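PDB 3AQ1: thermosome subunit from Methanococcoides burtonii, which is probably an ATP-dependent chaperone of the group II chaperonin family that binds unfolded proteins and uses ATP hydrolysis to assist their folding. Local coordinates for residues 47-52 with 453-458; 79-84 with 386-391; 89-94 with 370-375; 397-402 with 412-417. One frame throughout, in Å; residues are numbered along the deposited sequence.

Contact 1. Residues 47-52 with 453-458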
loop_
_atom_site.group_PDB
_atom_site.type_symbol
_atom_site.label_atom_id
_atom_site.label_comp_id
_atom_site.label_asym_id
_atom_site.label_seq_id
_atom_site.Cartn_x
_atom_site.Cartn_y
_atom_site.Cartn_z
ATOM N N THR A 47 5.676 13.079 7.530
ATOM C CA THR A 47 6.082 13.598 8.825
ATOM C C THR A 47 7.026 14.800 8.685
ATOM O O THR A 47 6.841 15.819 9.339
ATOM C CB THR A 47 6.752 12.504 9.669
ATOM O OG1 THR A 47 5.778 11.509 10.004
ATOM C CG2 THR A 47 7.350 13.084 10.953
ATOM N N THR A 48 8.026 14.672 7.819
ATOM C CA THR A 48 9.043 15.700 7.650
ATOM C C THR A 48 8.425 16.979 7.123
ATOM O O THR A 48 8.634 18.055 7.678
ATOM C CB THR A 48 10.141 15.239 6.677
ATOM O OG1 THR A 48 10.756 14.045 7.174
ATOM C CG2 THR A 48 11.194 16.303 6.546
ATOM N N THR A 49 7.659 16.846 6.046
ATOM C CA THR A 49 6.930 17.962 5.464
ATOM C C THR A 49 6.003 18.633 6.482
ATOM O O THR A 49 5.919 19.857 6.527
ATOM C CB THR A 49 6.118 17.511 4.224
ATOM O OG1 THR A 49 6.997 16.904 3.277
ATOM C CG2 THR A 49 5.455 18.687 3.557
ATOM N N ALA A 50 5.312 17.848 7.303
ATOM C CA ALA A 50 4.357 18.439 8.234
ATOM C C ALA A 50 5.076 19.205 9.345
ATOM O O ALA A 50 4.714 20.337 9.668
ATOM C CB ALA A 50 3.414 17.380 8.805
ATOM N N ALA A 51 6.109 18.592 9.906
ATOM C CA ALA A 51 6.920 19.231 10.936
ATOM C C ALA A 51 7.524 20.557 10.489
ATOM O O ALA A 51 7.419 21.563 11.187
ATOM C CB ALA A 51 8.008 18.303 11.397
ATOM N N VAL A 52 8.177 20.558 9.339
ATOM C CA VAL A 52 8.814 21.772 8.854
ATOM C C VAL A 52 7.767 22.841 8.587
ATOM O O VAL A 52 7.980 24.026 8.868
ATOM C CB VAL A 52 9.640 21.515 7.559
ATOM C CG1 VAL A 52 10.143 22.823 6.967
ATOM C CG2 VAL A 52 10.792 20.584 7.849
ATOM N N THR A 453 -1.749 16.048 1.000
ATOM C CA THR A 453 -2.844 16.715 1.705
ATOM C C THR A 453 -2.875 16.349 3.175
ATOM O O THR A 453 -3.297 17.145 4.000
ATOM C CB THR A 453 -4.247 16.438 1.111
ATOM O OG1 THR A 453 -4.570 15.044 1.223
ATOM C CG2 THR A 453 -4.324 16.878 -0.337
ATOM N N GLN A 454 -2.440 15.142 3.513
ATOM C CA GLN A 454 -2.393 14.777 4.915
ATOM C C GLN A 454 -1.358 15.636 5.639
ATOM O O GLN A 454 -1.609 16.128 6.740
ATOM C CB GLN A 454 -2.105 13.291 5.091
ATOM C CG GLN A 454 -3.272 12.501 5.670
ATOM C CD GLN A 454 -3.246 11.024 5.270
ATOM O OE1 GLN A 454 -4.163 10.535 4.601
ATOM N NE2 GLN A 454 -2.188 10.311 5.673
ATOM N N ALA A 455 -0.201 15.834 5.011
ATOM C CA ALA A 455 0.847 16.623 5.633
ATOM C C ALA A 455 0.410 18.083 5.821
ATOM O O ALA A 455 0.595 18.646 6.889
ATOM C CB ALA A 455 2.133 16.534 4.844
ATOM N N ILE A 456 -0.184 18.688 4.798
ATOM C CA ILE A 456 -0.640 20.061 4.923
ATOM C C ILE A 456 -1.698 20.217 6.010
ATOM O O ILE A 456 -1.590 21.098 6.863
ATOM C CB ILE A 456 -1.152 20.623 3.597
ATOM C CG1 ILE A 456 0.017 20.832 2.631
ATOM C CG2 ILE A 456 -1.861 21.948 3.826
ATOM C CD1 ILE A 456 -0.404 21.259 1.243
ATOM N N ASN A 457 -2.706 19.355 5.999
ATOM C CA ASN A 457 -3.744 19.397 7.029
ATOM C C ASN A 457 -3.203 19.130 8.449
ATOM O O ASN A 457 -3.669 19.715 9.424
ATOM C CB ASN A 457 -4.908 18.448 6.696
ATOM C CG ASN A 457 -5.677 18.869 5.439
ATOM O OD1 ASN A 457 -5.530 19.993 4.934
ATOM N ND2 ASN A 457 -6.509 17.962 4.931
ATOM N N ALA A 458 -2.218 18.254 8.570
ATOM C CA ALA A 458 -1.667 17.972 9.885
ATOM C C ALA A 458 -0.858 19.164 10.406
ATOM O O ALA A 458 -0.956 19.529 11.571
ATOM C CB ALA A 458 -0.821 16.683 9.866
#
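A50 meets A455 where two nearly parallel helices pack closely through small side chains, partly buried in the helical domain formed by the N- and C-terminal parts of the modelled chain. The axes of segments 47-52 and 453-458 come within 8.2 Å, with a signed crossing angle of -28°. Alanines allow this approach. The CA atoms of A50 and A455 are the closest pair of the register, 4.7 Å apart. The A50 methyl, CB, lies 3.6 Å from the backbone O of A455. Its distance to the A455 CB is 4.2 Å. One turn further on, A458 CB is 4.4 Å from A50 CB, so this methyl touches two successive turns of helix 449-467.

In group II chaperonins this is the equatorial domain. Helix 45-65 begins within the family's GDGT sequence, at its aspartate D45. In relatives this sequence belongs to the nucleotide site. The contact therefore joins the helix that starts in this motif to the last modelled helix, 449-467.

T49 packs on the same A455 methyl. Its own methyl CG2 stands anti to the backbone N, next to the carbonyl carbon, and faces A455 CB at 4.2 Å. The CB atoms of T49 and A455 are 4.1 Å apart. The hydroxyl takes another direction. With chi1 at -56°, OG1 lies beside its own backbone N and bonds to the backbone O of D45, one helical turn earlier. T48 does the same with the O of G44. The same CG2 of T49 also touches I398 of helix 397-405, while N457 touches A82 of helix 71-92.

Contact 2. Residues 79-84 with 386-391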
loop_
_atom_site.group_PDB
_atom_site.type_symbol
_atom_site.label_atom_id
_atom_site.label_comp_id
_atom_site.label_asym_id
_atom_site.label_seq_id
_atom_site.Cartn_x
_atom_site.Cartn_y
_atom_site.Cartn_z
ATOM N N ARG A 79 -6.850 27.564 8.740
ATOM C CA ARG A 79 -7.732 26.446 8.425
ATOM C C ARG A 79 -8.421 26.654 7.077
ATOM O O ARG A 79 -8.676 25.701 6.339
ATOM C CB ARG A 79 -8.768 26.234 9.526
ATOM C CG ARG A 79 -9.720 25.083 9.235
ATOM C CD ARG A 79 -10.781 24.964 10.303
ATOM N NE ARG A 79 -10.195 24.824 11.629
ATOM C CZ ARG A 79 -9.712 23.680 12.105
ATOM N NH1 ARG A 79 -9.741 22.579 11.354
ATOM N NH2 ARG A 79 -9.198 23.635 13.330
ATOM N N HIS A 80 -8.712 27.907 6.761
ATOM C CA HIS A 80 -9.268 28.251 5.466
ATOM C C HIS A 80 -8.174 28.069 4.408
ATOM O O HIS A 80 -8.426 27.595 3.294
ATOM C CB HIS A 80 -9.812 29.686 5.503
ATOM C CG HIS A 80 -10.586 30.080 4.286
ATOM N ND1 HIS A 80 -10.761 31.398 3.912
ATOM C CD2 HIS A 80 -11.224 29.337 3.352
ATOM C CE1 HIS A 80 -11.475 31.447 2.802
ATOM N NE2 HIS A 80 -11.768 30.211 2.439
ATOM N N ALA A 81 -6.947 28.416 4.778
ATOM C CA ALA A 81 -5.811 28.222 3.888
ATOM C C ALA A 81 -5.670 26.757 3.512
ATOM O O ALA A 81 -5.632 26.422 2.337
ATOM C CB ALA A 81 -4.536 28.728 4.529
ATOM N N ALA A 82 -5.599 25.886 4.511
ATOM C CA ALA A 82 -5.437 24.455 4.271
ATOM C C ALA A 82 -6.510 23.914 3.345
ATOM O O ALA A 82 -6.240 23.087 2.479
ATOM C CB ALA A 82 -5.453 23.692 5.568
ATOM N N GLU A 83 -7.734 24.380 3.538
ATOM C CA GLU A 83 -8.849 23.914 2.729
ATOM C C GLU A 83 -8.745 24.439 1.296
ATOM O O GLU A 83 -9.064 23.733 0.331
ATOM C CB GLU A 83 -10.178 24.291 3.395
ATOM C CG GLU A 83 -10.425 23.521 4.696
ATOM C CD GLU A 83 -11.460 24.168 5.606
ATOM O OE1 GLU A 83 -11.870 25.320 5.329
ATOM O OE2 GLU A 83 -11.850 23.520 6.607
ATOM N N LYS A 84 -8.271 25.673 1.162
ATOM C CA LYS A 84 -8.020 26.248 -0.154
ATOM C C LYS A 84 -6.862 25.557 -0.890
ATOM O O LYS A 84 -6.791 25.608 -2.109
ATOM C CB LYS A 84 -7.750 27.743 -0.033
ATOM C CG LYS A 84 -7.788 28.471 -1.355
ATOM C CD LYS A 84 -9.119 28.258 -2.077
ATOM C CE LYS A 84 -9.141 28.976 -3.430
ATOM N NZ LYS A 84 -10.126 28.386 -4.381
ATOM N N LEU A 386 -3.897 38.671 5.918
ATOM C CA LEU A 386 -2.526 38.556 6.401
ATOM C C LEU A 386 -2.205 37.107 6.760
ATOM O O LEU A 386 -1.141 36.595 6.422
ATOM C CB LEU A 386 -2.299 39.478 7.602
ATOM C CG LEU A 386 -1.710 40.845 7.234
ATOM C CD1 LEU A 386 -2.023 41.918 8.283
ATOM C CD2 LEU A 386 -0.201 40.729 6.969
ATOM N N ALA A 387 -3.153 36.453 7.427
ATOM C CA ALA A 387 -2.991 35.084 7.901
ATOM C C ALA A 387 -2.826 34.086 6.761
ATOM O O ALA A 387 -1.908 33.260 6.777
ATOM C CB ALA A 387 -4.167 34.693 8.777
ATOM N N VAL A 388 -3.729 34.155 5.787
ATOM C CA VAL A 388 -3.665 33.277 4.628
ATOM C C VAL A 388 -2.424 33.571 3.787
ATOM O O VAL A 388 -1.777 32.668 3.258
ATOM C CB VAL A 388 -4.927 33.400 3.774
ATOM C CG1 VAL A 388 -4.718 32.744 2.433
ATOM C CG2 VAL A 388 -6.088 32.764 4.504
ATOM N N SER A 389 -2.092 34.847 3.684
ATOM C CA SER A 389 -0.891 35.263 2.990
ATOM C C SER A 389 0.335 34.618 3.643
ATOM O O SER A 389 1.233 34.129 2.957
ATOM C CB SER A 389 -0.783 36.792 3.007
ATOM O OG SER A 389 0.283 37.237 2.192
ATOM N N LYS A 390 0.365 34.612 4.971
ATOM C CA LYS A 390 1.496 34.044 5.693
ATOM C C LYS A 390 1.542 32.529 5.538
ATOM O O LYS A 390 2.618 31.935 5.535
ATOM C CB LYS A 390 1.466 34.446 7.169
ATOM C CG LYS A 390 1.957 35.873 7.437
ATOM C CD LYS A 390 3.463 35.998 7.212
ATOM C CE LYS A 390 3.983 37.401 7.522
ATOM N NZ LYS A 390 5.480 37.442 7.535
ATOM N N PHE A 391 0.376 31.903 5.394
ATOM C CA PHE A 391 0.327 30.468 5.144
ATOM C C PHE A 391 1.025 30.212 3.816
ATOM O O PHE A 391 2.010 29.470 3.749
ATOM C CB PHE A 391 -1.120 29.967 5.107
ATOM C CG PHE A 391 -1.263 28.461 5.208
ATOM C CD1 PHE A 391 -1.077 27.657 4.110
ATOM C CD2 PHE A 391 -1.630 27.864 6.393
ATOM C CE1 PHE A 391 -1.232 26.277 4.200
ATOM C CE2 PHE A 391 -1.784 26.484 6.482
ATOM C CZ PHE A 391 -1.588 25.696 5.385
#
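A81 and F391 carry a buried, mainly apolar contact between helices 71-92 and 383-394. The main interaction is a CH-pi contact. The A81 methyl, CB, sits over one face of the F391 ring, 3.6 Å from its centroid and 22° off the ring normal. It stands nearer the CG end of the ring, with CG at 3.4 Å. F391 reaches across because its CG is anti to the backbone N (chi1 -165°), which lays the ring along segment 79-84. A82 N lies over the same ring face as A81 CB, 4.1 Å from CZ of F391. A82 CB is 4.4 Å from that CZ.

These helices belong to the equatorial domain of the chaperonin fold. Their segment axes pass 9.2 Å apart at -50°.

Plain aliphatic packing completes the contact. V388, one turn before F391, places CG2 4.3 Å from A81 CB, so the methyl is held between valine and phenylalanine. An alanine in place of F391 is likely to leave a gap over A81 and A82 and remove the packing on L57 and L373.

Charges stay at the margins. R79 forms a salt bridge with E461, and H80 ND1 is hydrogen-bonded to E384.

Contact 3. Residues 89-94 with 370-375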
loop_
_atom_site.group_PDB
_atom_site.type_symbol
_atom_site.label_atom_id
_atom_site.label_comp_id
_atom_site.label_asym_id
_atom_site.label_seq_id
_atom_site.Cartn_x
_atom_site.Cartn_y
_atom_site.Cartn_z
ATOM N N LEU A 89 -4.878 21.881 -5.182
ATOM C CA LEU A 89 -4.216 20.629 -5.525
ATOM C C LEU A 89 -5.005 19.839 -6.555
ATOM O O LEU A 89 -4.451 19.415 -7.566
ATOM C CB LEU A 89 -3.982 19.768 -4.286
ATOM C CG LEU A 89 -2.705 20.066 -3.499
ATOM C CD1 LEU A 89 -2.789 19.482 -2.096
ATOM C CD2 LEU A 89 -1.475 19.552 -4.236
ATOM N N GLU A 90 -6.297 19.644 -6.300
ATOM C CA GLU A 90 -7.144 18.869 -7.205
ATOM C C GLU A 90 -7.110 19.449 -8.607
ATOM O O GLU A 90 -7.430 18.770 -9.581
ATOM C CB GLU A 90 -8.583 18.820 -6.705
ATOM C CG GLU A 90 -9.178 17.433 -6.763
ATOM C CD GLU A 90 -9.538 16.911 -5.388
ATOM O OE1 GLU A 90 -10.150 17.678 -4.611
ATOM O OE2 GLU A 90 -9.215 15.740 -5.084
ATOM N N THR A 91 -6.711 20.710 -8.693
ATOM C CA THR A 91 -6.616 21.422 -9.959
ATOM C C THR A 91 -5.265 21.222 -10.649
ATOM O O THR A 91 -5.195 21.243 -11.866
ATOM C CB THR A 91 -6.907 22.942 -9.765
ATOM O OG1 THR A 91 -8.326 23.173 -9.799
ATOM C CG2 THR A 91 -6.219 23.787 -10.845
ATOM N N ILE A 92 -4.198 21.014 -9.880
ATOM C CA ILE A 92 -2.850 20.906 -10.456
ATOM C C ILE A 92 -2.254 19.494 -10.430
ATOM O O ILE A 92 -1.085 19.299 -10.768
ATOM C CB ILE A 92 -1.862 21.843 -9.750
ATOM C CG1 ILE A 92 -1.393 21.229 -8.435
ATOM C CG2 ILE A 92 -2.511 23.182 -9.493
ATOM C CD1 ILE A 92 -0.166 21.890 -7.865
ATOM N N THR A 93 -3.054 18.515 -10.021
ATOM C CA THR A 93 -2.602 17.132 -9.974
ATOM C C THR A 93 -2.677 16.484 -11.338
ATOM O O THR A 93 -3.386 16.960 -12.220
ATOM C CB THR A 93 -3.458 16.301 -9.031
ATOM O OG1 THR A 93 -4.828 16.663 -9.211
ATOM C CG2 THR A 93 -3.067 16.560 -7.605
ATOM N N ILE A 94 -1.940 15.389 -11.493
ATOM C CA ILE A 94 -1.934 14.607 -12.721
ATOM C C ILE A 94 -2.817 13.402 -12.496
ATOM O O ILE A 94 -2.662 12.707 -11.498
ATOM C CB ILE A 94 -0.520 14.116 -13.031
ATOM C CG1 ILE A 94 0.449 15.306 -13.080
ATOM C CG2 ILE A 94 -0.504 13.286 -14.304
ATOM C CD1 ILE A 94 1.825 14.961 -13.569
ATOM N N SER A 370 1.845 27.889 -3.102
ATOM C CA SER A 370 2.225 29.193 -2.559
ATOM C C SER A 370 1.854 30.325 -3.496
ATOM O O SER A 370 1.282 31.333 -3.077
ATOM C CB SER A 370 3.715 29.242 -2.283
ATOM O OG SER A 370 4.112 30.557 -1.946
ATOM N N LEU A 371 2.189 30.161 -4.769
ATOM C CA LEU A 371 1.874 31.174 -5.762
ATOM C C LEU A 371 0.365 31.415 -5.861
ATOM O O LEU A 371 -0.103 32.541 -5.737
ATOM C CB LEU A 371 2.439 30.779 -7.120
ATOM C CG LEU A 371 1.982 31.656 -8.283
ATOM C CD1 LEU A 371 2.701 32.998 -8.233
ATOM C CD2 LEU A 371 2.215 30.963 -9.611
ATOM N N ARG A 372 -0.399 30.353 -6.081
ATOM C CA ARG A 372 -1.835 30.484 -6.268
ATOM C C ARG A 372 -2.548 30.867 -4.994
ATOM O O ARG A 372 -3.684 31.325 -5.028
ATOM C CB ARG A 372 -2.426 29.189 -6.793
ATOM C CG ARG A 372 -1.976 28.840 -8.178
ATOM C CD ARG A 372 -2.297 27.387 -8.452
ATOM N NE ARG A 372 -1.926 26.995 -9.805
ATOM C CZ ARG A 372 -2.799 26.799 -10.780
ATOM N NH1 ARG A 372 -4.097 26.946 -10.546
ATOM N NH2 ARG A 372 -2.375 26.443 -11.984
ATOM N N LEU A 373 -1.897 30.672 -3.860
ATOM C CA LEU A 373 -2.556 30.976 -2.603
ATOM C C LEU A 373 -2.249 32.414 -2.212
ATOM O O LEU A 373 -2.951 33.007 -1.399
ATOM C CB LEU A 373 -2.131 29.996 -1.509
ATOM C CG LEU A 373 -2.919 30.069 -0.204
ATOM C CD1 LEU A 373 -4.382 29.762 -0.465
ATOM C CD2 LEU A 373 -2.324 29.116 0.828
ATOM N N SER A 374 -1.190 32.965 -2.799
ATOM C CA SER A 374 -0.858 34.374 -2.616
ATOM C C SER A 374 -1.737 35.212 -3.524
ATOM O O SER A 374 -1.992 36.383 -3.248
ATOM C CB SER A 374 0.621 34.647 -2.907
ATOM O OG SER A 374 1.413 34.442 -1.751
ATOM N N GLU A 375 -2.193 34.605 -4.613
ATOM C CA GLU A 375 -3.166 35.242 -5.484
ATOM C C GLU A 375 -4.507 35.295 -4.758
ATOM O O GLU A 375 -5.180 36.330 -4.748
ATOM C CB GLU A 375 -3.285 34.490 -6.814
ATOM C CG GLU A 375 -2.564 35.168 -7.973
ATOM C CD GLU A 375 -1.924 34.179 -8.943
ATOM O OE1 GLU A 375 -1.961 32.960 -8.675
ATOM O OE2 GLU A 375 -1.375 34.621 -9.974
#
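I92 and R372 meet at the surface, where the last turn of helix 71-92 passes the flank of helix 364-378. The isoleucine methyl CG2 lies over the centre of one guanidinium face, about 3.8 Å above its plane. It is 3.8 Å from CZ and 3.9 Å from NE of R372. The I92 rotamer puts it there. With chi1 at 80°, CG1 is tucked between the backbone N and the carbonyl carbon, and CG2 is turned to the guanidinium. The two side chains run past each other in opposite directions.

R372 owes its reach to an almost straight chain, extended from CG to NE. The far end, NH1, comes 3.8 Å from CG2 of T91, which approaches obliquely. No hydrogen bond links the segments. The charge is matched within its own helix, where NE forms a salt bridge with E368. An alanine in place of R372 would probably leave E368 without this mate and uncover the methyls of I92 and T91.

The contact lies where a helix of the equatorial domain gives way to a strand. T93 is the first residue to leave helical backbone angles, and I94 pairs with V358 of strand 357-360. At this end the O of L89 accepts two bonds from opposite faces of its carbonyl plane. One comes from I92 N at 2.8 Å. The other comes from T93 OG1 at 3.2 Å, tilted 27° from that plane.

Contact 4. Residues 397-402 with 412-417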
loop_
_atom_site.group_PDB
_atom_site.type_symbol
_atom_site.label_atom_id
_atom_site.label_comp_id
_atom_site.label_asym_id
_atom_site.label_seq_id
_atom_site.Cartn_x
_atom_site.Cartn_y
_atom_site.Cartn_z
ATOM N N VAL A 397 8.869 26.942 2.430
ATOM C CA VAL A 397 9.909 26.481 3.328
ATOM C C VAL A 397 10.355 25.080 2.910
ATOM O O VAL A 397 11.489 24.681 3.154
ATOM C CB VAL A 397 9.439 26.484 4.789
ATOM C CG1 VAL A 397 8.473 25.309 5.062
ATOM C CG2 VAL A 397 10.635 26.414 5.702
ATOM N N ILE A 398 9.458 24.346 2.260
ATOM C CA ILE A 398 9.757 22.991 1.796
ATOM C C ILE A 398 10.825 22.986 0.706
ATOM O O ILE A 398 11.838 22.311 0.846
ATOM C CB ILE A 398 8.466 22.223 1.329
ATOM C CG1 ILE A 398 7.725 21.614 2.518
ATOM C CG2 ILE A 398 8.818 21.090 0.414
ATOM C CD1 ILE A 398 7.263 22.609 3.537
ATOM N N PRO A 399 10.616 23.744 -0.383
ATOM C CA PRO A 399 11.651 23.815 -1.424
ATOM C C PRO A 399 12.938 24.423 -0.883
ATOM O O PRO A 399 14.017 24.009 -1.299
ATOM C CB PRO A 399 11.065 24.783 -2.455
ATOM C CG PRO A 399 9.665 24.989 -2.067
ATOM C CD PRO A 399 9.537 24.709 -0.619
ATOM N N VAL A 400 12.827 25.402 0.015
ATOM C CA VAL A 400 14.005 26.050 0.566
ATOM C C VAL A 400 14.814 25.067 1.397
ATOM O O VAL A 400 16.046 25.061 1.336
ATOM C CB VAL A 400 13.659 27.300 1.406
ATOM C CG1 VAL A 400 14.835 27.677 2.295
ATOM C CG2 VAL A 400 13.278 28.469 0.503
ATOM N N ALA A 401 14.131 24.220 2.162
ATOM C CA ALA A 401 14.836 23.159 2.887
ATOM C C ALA A 401 15.494 22.154 1.939
ATOM O O ALA A 401 16.623 21.730 2.182
ATOM C CB ALA A 401 13.930 22.465 3.874
ATOM N N LEU A 402 14.817 21.787 0.851
ATOM C CA LEU A 402 15.443 20.893 -0.124
ATOM C C LEU A 402 16.775 21.455 -0.625
ATOM O O LEU A 402 17.773 20.748 -0.652
ATOM C CB LEU A 402 14.505 20.585 -1.298
ATOM C CG LEU A 402 13.321 19.683 -0.947
ATOM C CD1 LEU A 402 12.325 19.555 -2.105
ATOM C CD2 LEU A 402 13.827 18.319 -0.485
ATOM N N ASP A 412 18.962 31.139 -5.327
ATOM C CA ASP A 412 19.095 30.739 -6.716
ATOM C C ASP A 412 17.955 29.830 -7.152
ATOM O O ASP A 412 17.352 30.048 -8.206
ATOM C CB ASP A 412 20.432 30.030 -6.938
ATOM C CG ASP A 412 21.524 30.979 -7.370
ATOM O OD1 ASP A 412 21.346 32.197 -7.175
ATOM O OD2 ASP A 412 22.552 30.508 -7.908
ATOM N N ILE A 413 17.673 28.812 -6.342
ATOM C CA ILE A 413 16.644 27.825 -6.659
ATOM C C ILE A 413 15.233 28.410 -6.631
ATOM O O ILE A 413 14.409 28.078 -7.486
ATOM C CB ILE A 413 16.678 26.629 -5.690
ATOM C CG1 ILE A 413 18.051 25.942 -5.714
ATOM C CG2 ILE A 413 15.546 25.662 -6.008
ATOM C CD1 ILE A 413 18.406 25.388 -7.044
ATOM N N MET A 414 14.961 29.268 -5.648
ATOM C CA MET A 414 13.640 29.879 -5.493
ATOM C C MET A 414 13.316 30.860 -6.617
ATOM O O MET A 414 12.183 30.920 -7.106
ATOM C CB MET A 414 13.489 30.561 -4.124
ATOM C CG MET A 414 13.304 29.589 -2.953
ATOM S SD MET A 414 12.110 28.265 -3.273
ATOM C CE MET A 414 10.618 29.204 -3.603
ATOM N N VAL A 415 14.312 31.638 -7.020
ATOM C CA VAL A 415 14.147 32.523 -8.156
ATOM C C VAL A 415 13.744 31.686 -9.356
ATOM O O VAL A 415 12.745 31.952 -10.014
ATOM C CB VAL A 415 15.452 33.289 -8.436
ATOM C CG1 VAL A 415 15.469 33.879 -9.850
ATOM C CG2 VAL A 415 15.661 34.358 -7.366
ATOM N N GLU A 416 14.515 30.643 -9.612
ATOM C CA GLU A 416 14.282 29.805 -10.770
ATOM C C GLU A 416 12.945 29.054 -10.671
ATOM O O GLU A 416 12.261 28.883 -11.681
ATOM C CB GLU A 416 15.474 28.863 -10.976
ATOM C CG GLU A 416 15.313 27.860 -12.098
ATOM C CD GLU A 416 15.158 28.530 -13.447
ATOM O OE1 GLU A 416 15.303 29.772 -13.501
ATOM O OE2 GLU A 416 14.889 27.819 -14.446
ATOM N N LEU A 417 12.558 28.623 -9.468
ATOM C CA LEU A 417 11.260 27.956 -9.307
ATOM C C LEU A 417 10.096 28.919 -9.525
ATOM O O LEU A 417 9.113 28.577 -10.186
ATOM C CB LEU A 417 11.124 27.237 -7.958
ATOM C CG LEU A 417 11.979 25.973 -7.825
ATOM C CD1 LEU A 417 11.942 25.416 -6.421
ATOM C CD2 LEU A 417 11.589 24.912 -8.847
#
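P399 and M414 form the centre of an apolar contact inside a helical hairpin. Helices 397-405 and 410-422 are joined by a short connection and run roughly antiparallel, at 133° between the segment directions. Their axes stay 9.9 Å apart, and side chains bridge the space.

The buried part lies around P399, in the first turn of its helix. Its CB touches M414 SD at 3.7 Å and L417 CD1 at 4.1 Å. P399 and L417 are both buried. Both also rest on V367 of helix 364-378, so three apolar residues close this side. L417 reaches on to V437 of strand 437-439.

The part at V400 is just as close but faces solvent. V400 is only partly covered. Its CG2 lies 3.6 Å from CG of M414 and 4.0 Å from SD, and the two side chains cross at about a right angle. M414 is itself partly exposed. Its chain is bent at chi2 (-45°) and chi3 (-60°), which brings SD across to P399 and V400.

No hydrogen bond or salt bridge crosses the contact. The hairpin is thus held here by van der Waals contact and by burial of apolar surface, with the bent thioether of M414 packed against P399 and V400.

How the contacts relate
From the N terminus, helix 45-65 opens contact 1, which closes only at 453-458 in the last modelled helix. Helix 71-92 then opens contact 2 at 79-84 and contact 3 at 89-94. Contact 3 closes first, at 370-375, and contact 2 at 386-391, so 3 lies within 2 and 2 within 1. The seven-stranded sheet falls inside the loop of contact 3. Contact 4 is a local hairpin, after 2 and 3 but still within 1. None of the loops cross. Contacts 2 and 3 meet through L373. Contact 1 touches the other three, through I456 on F391, T453 on L89 and V52 on V397. Together they tie the N- and C-terminal parts of the modelled chain into one helical domain.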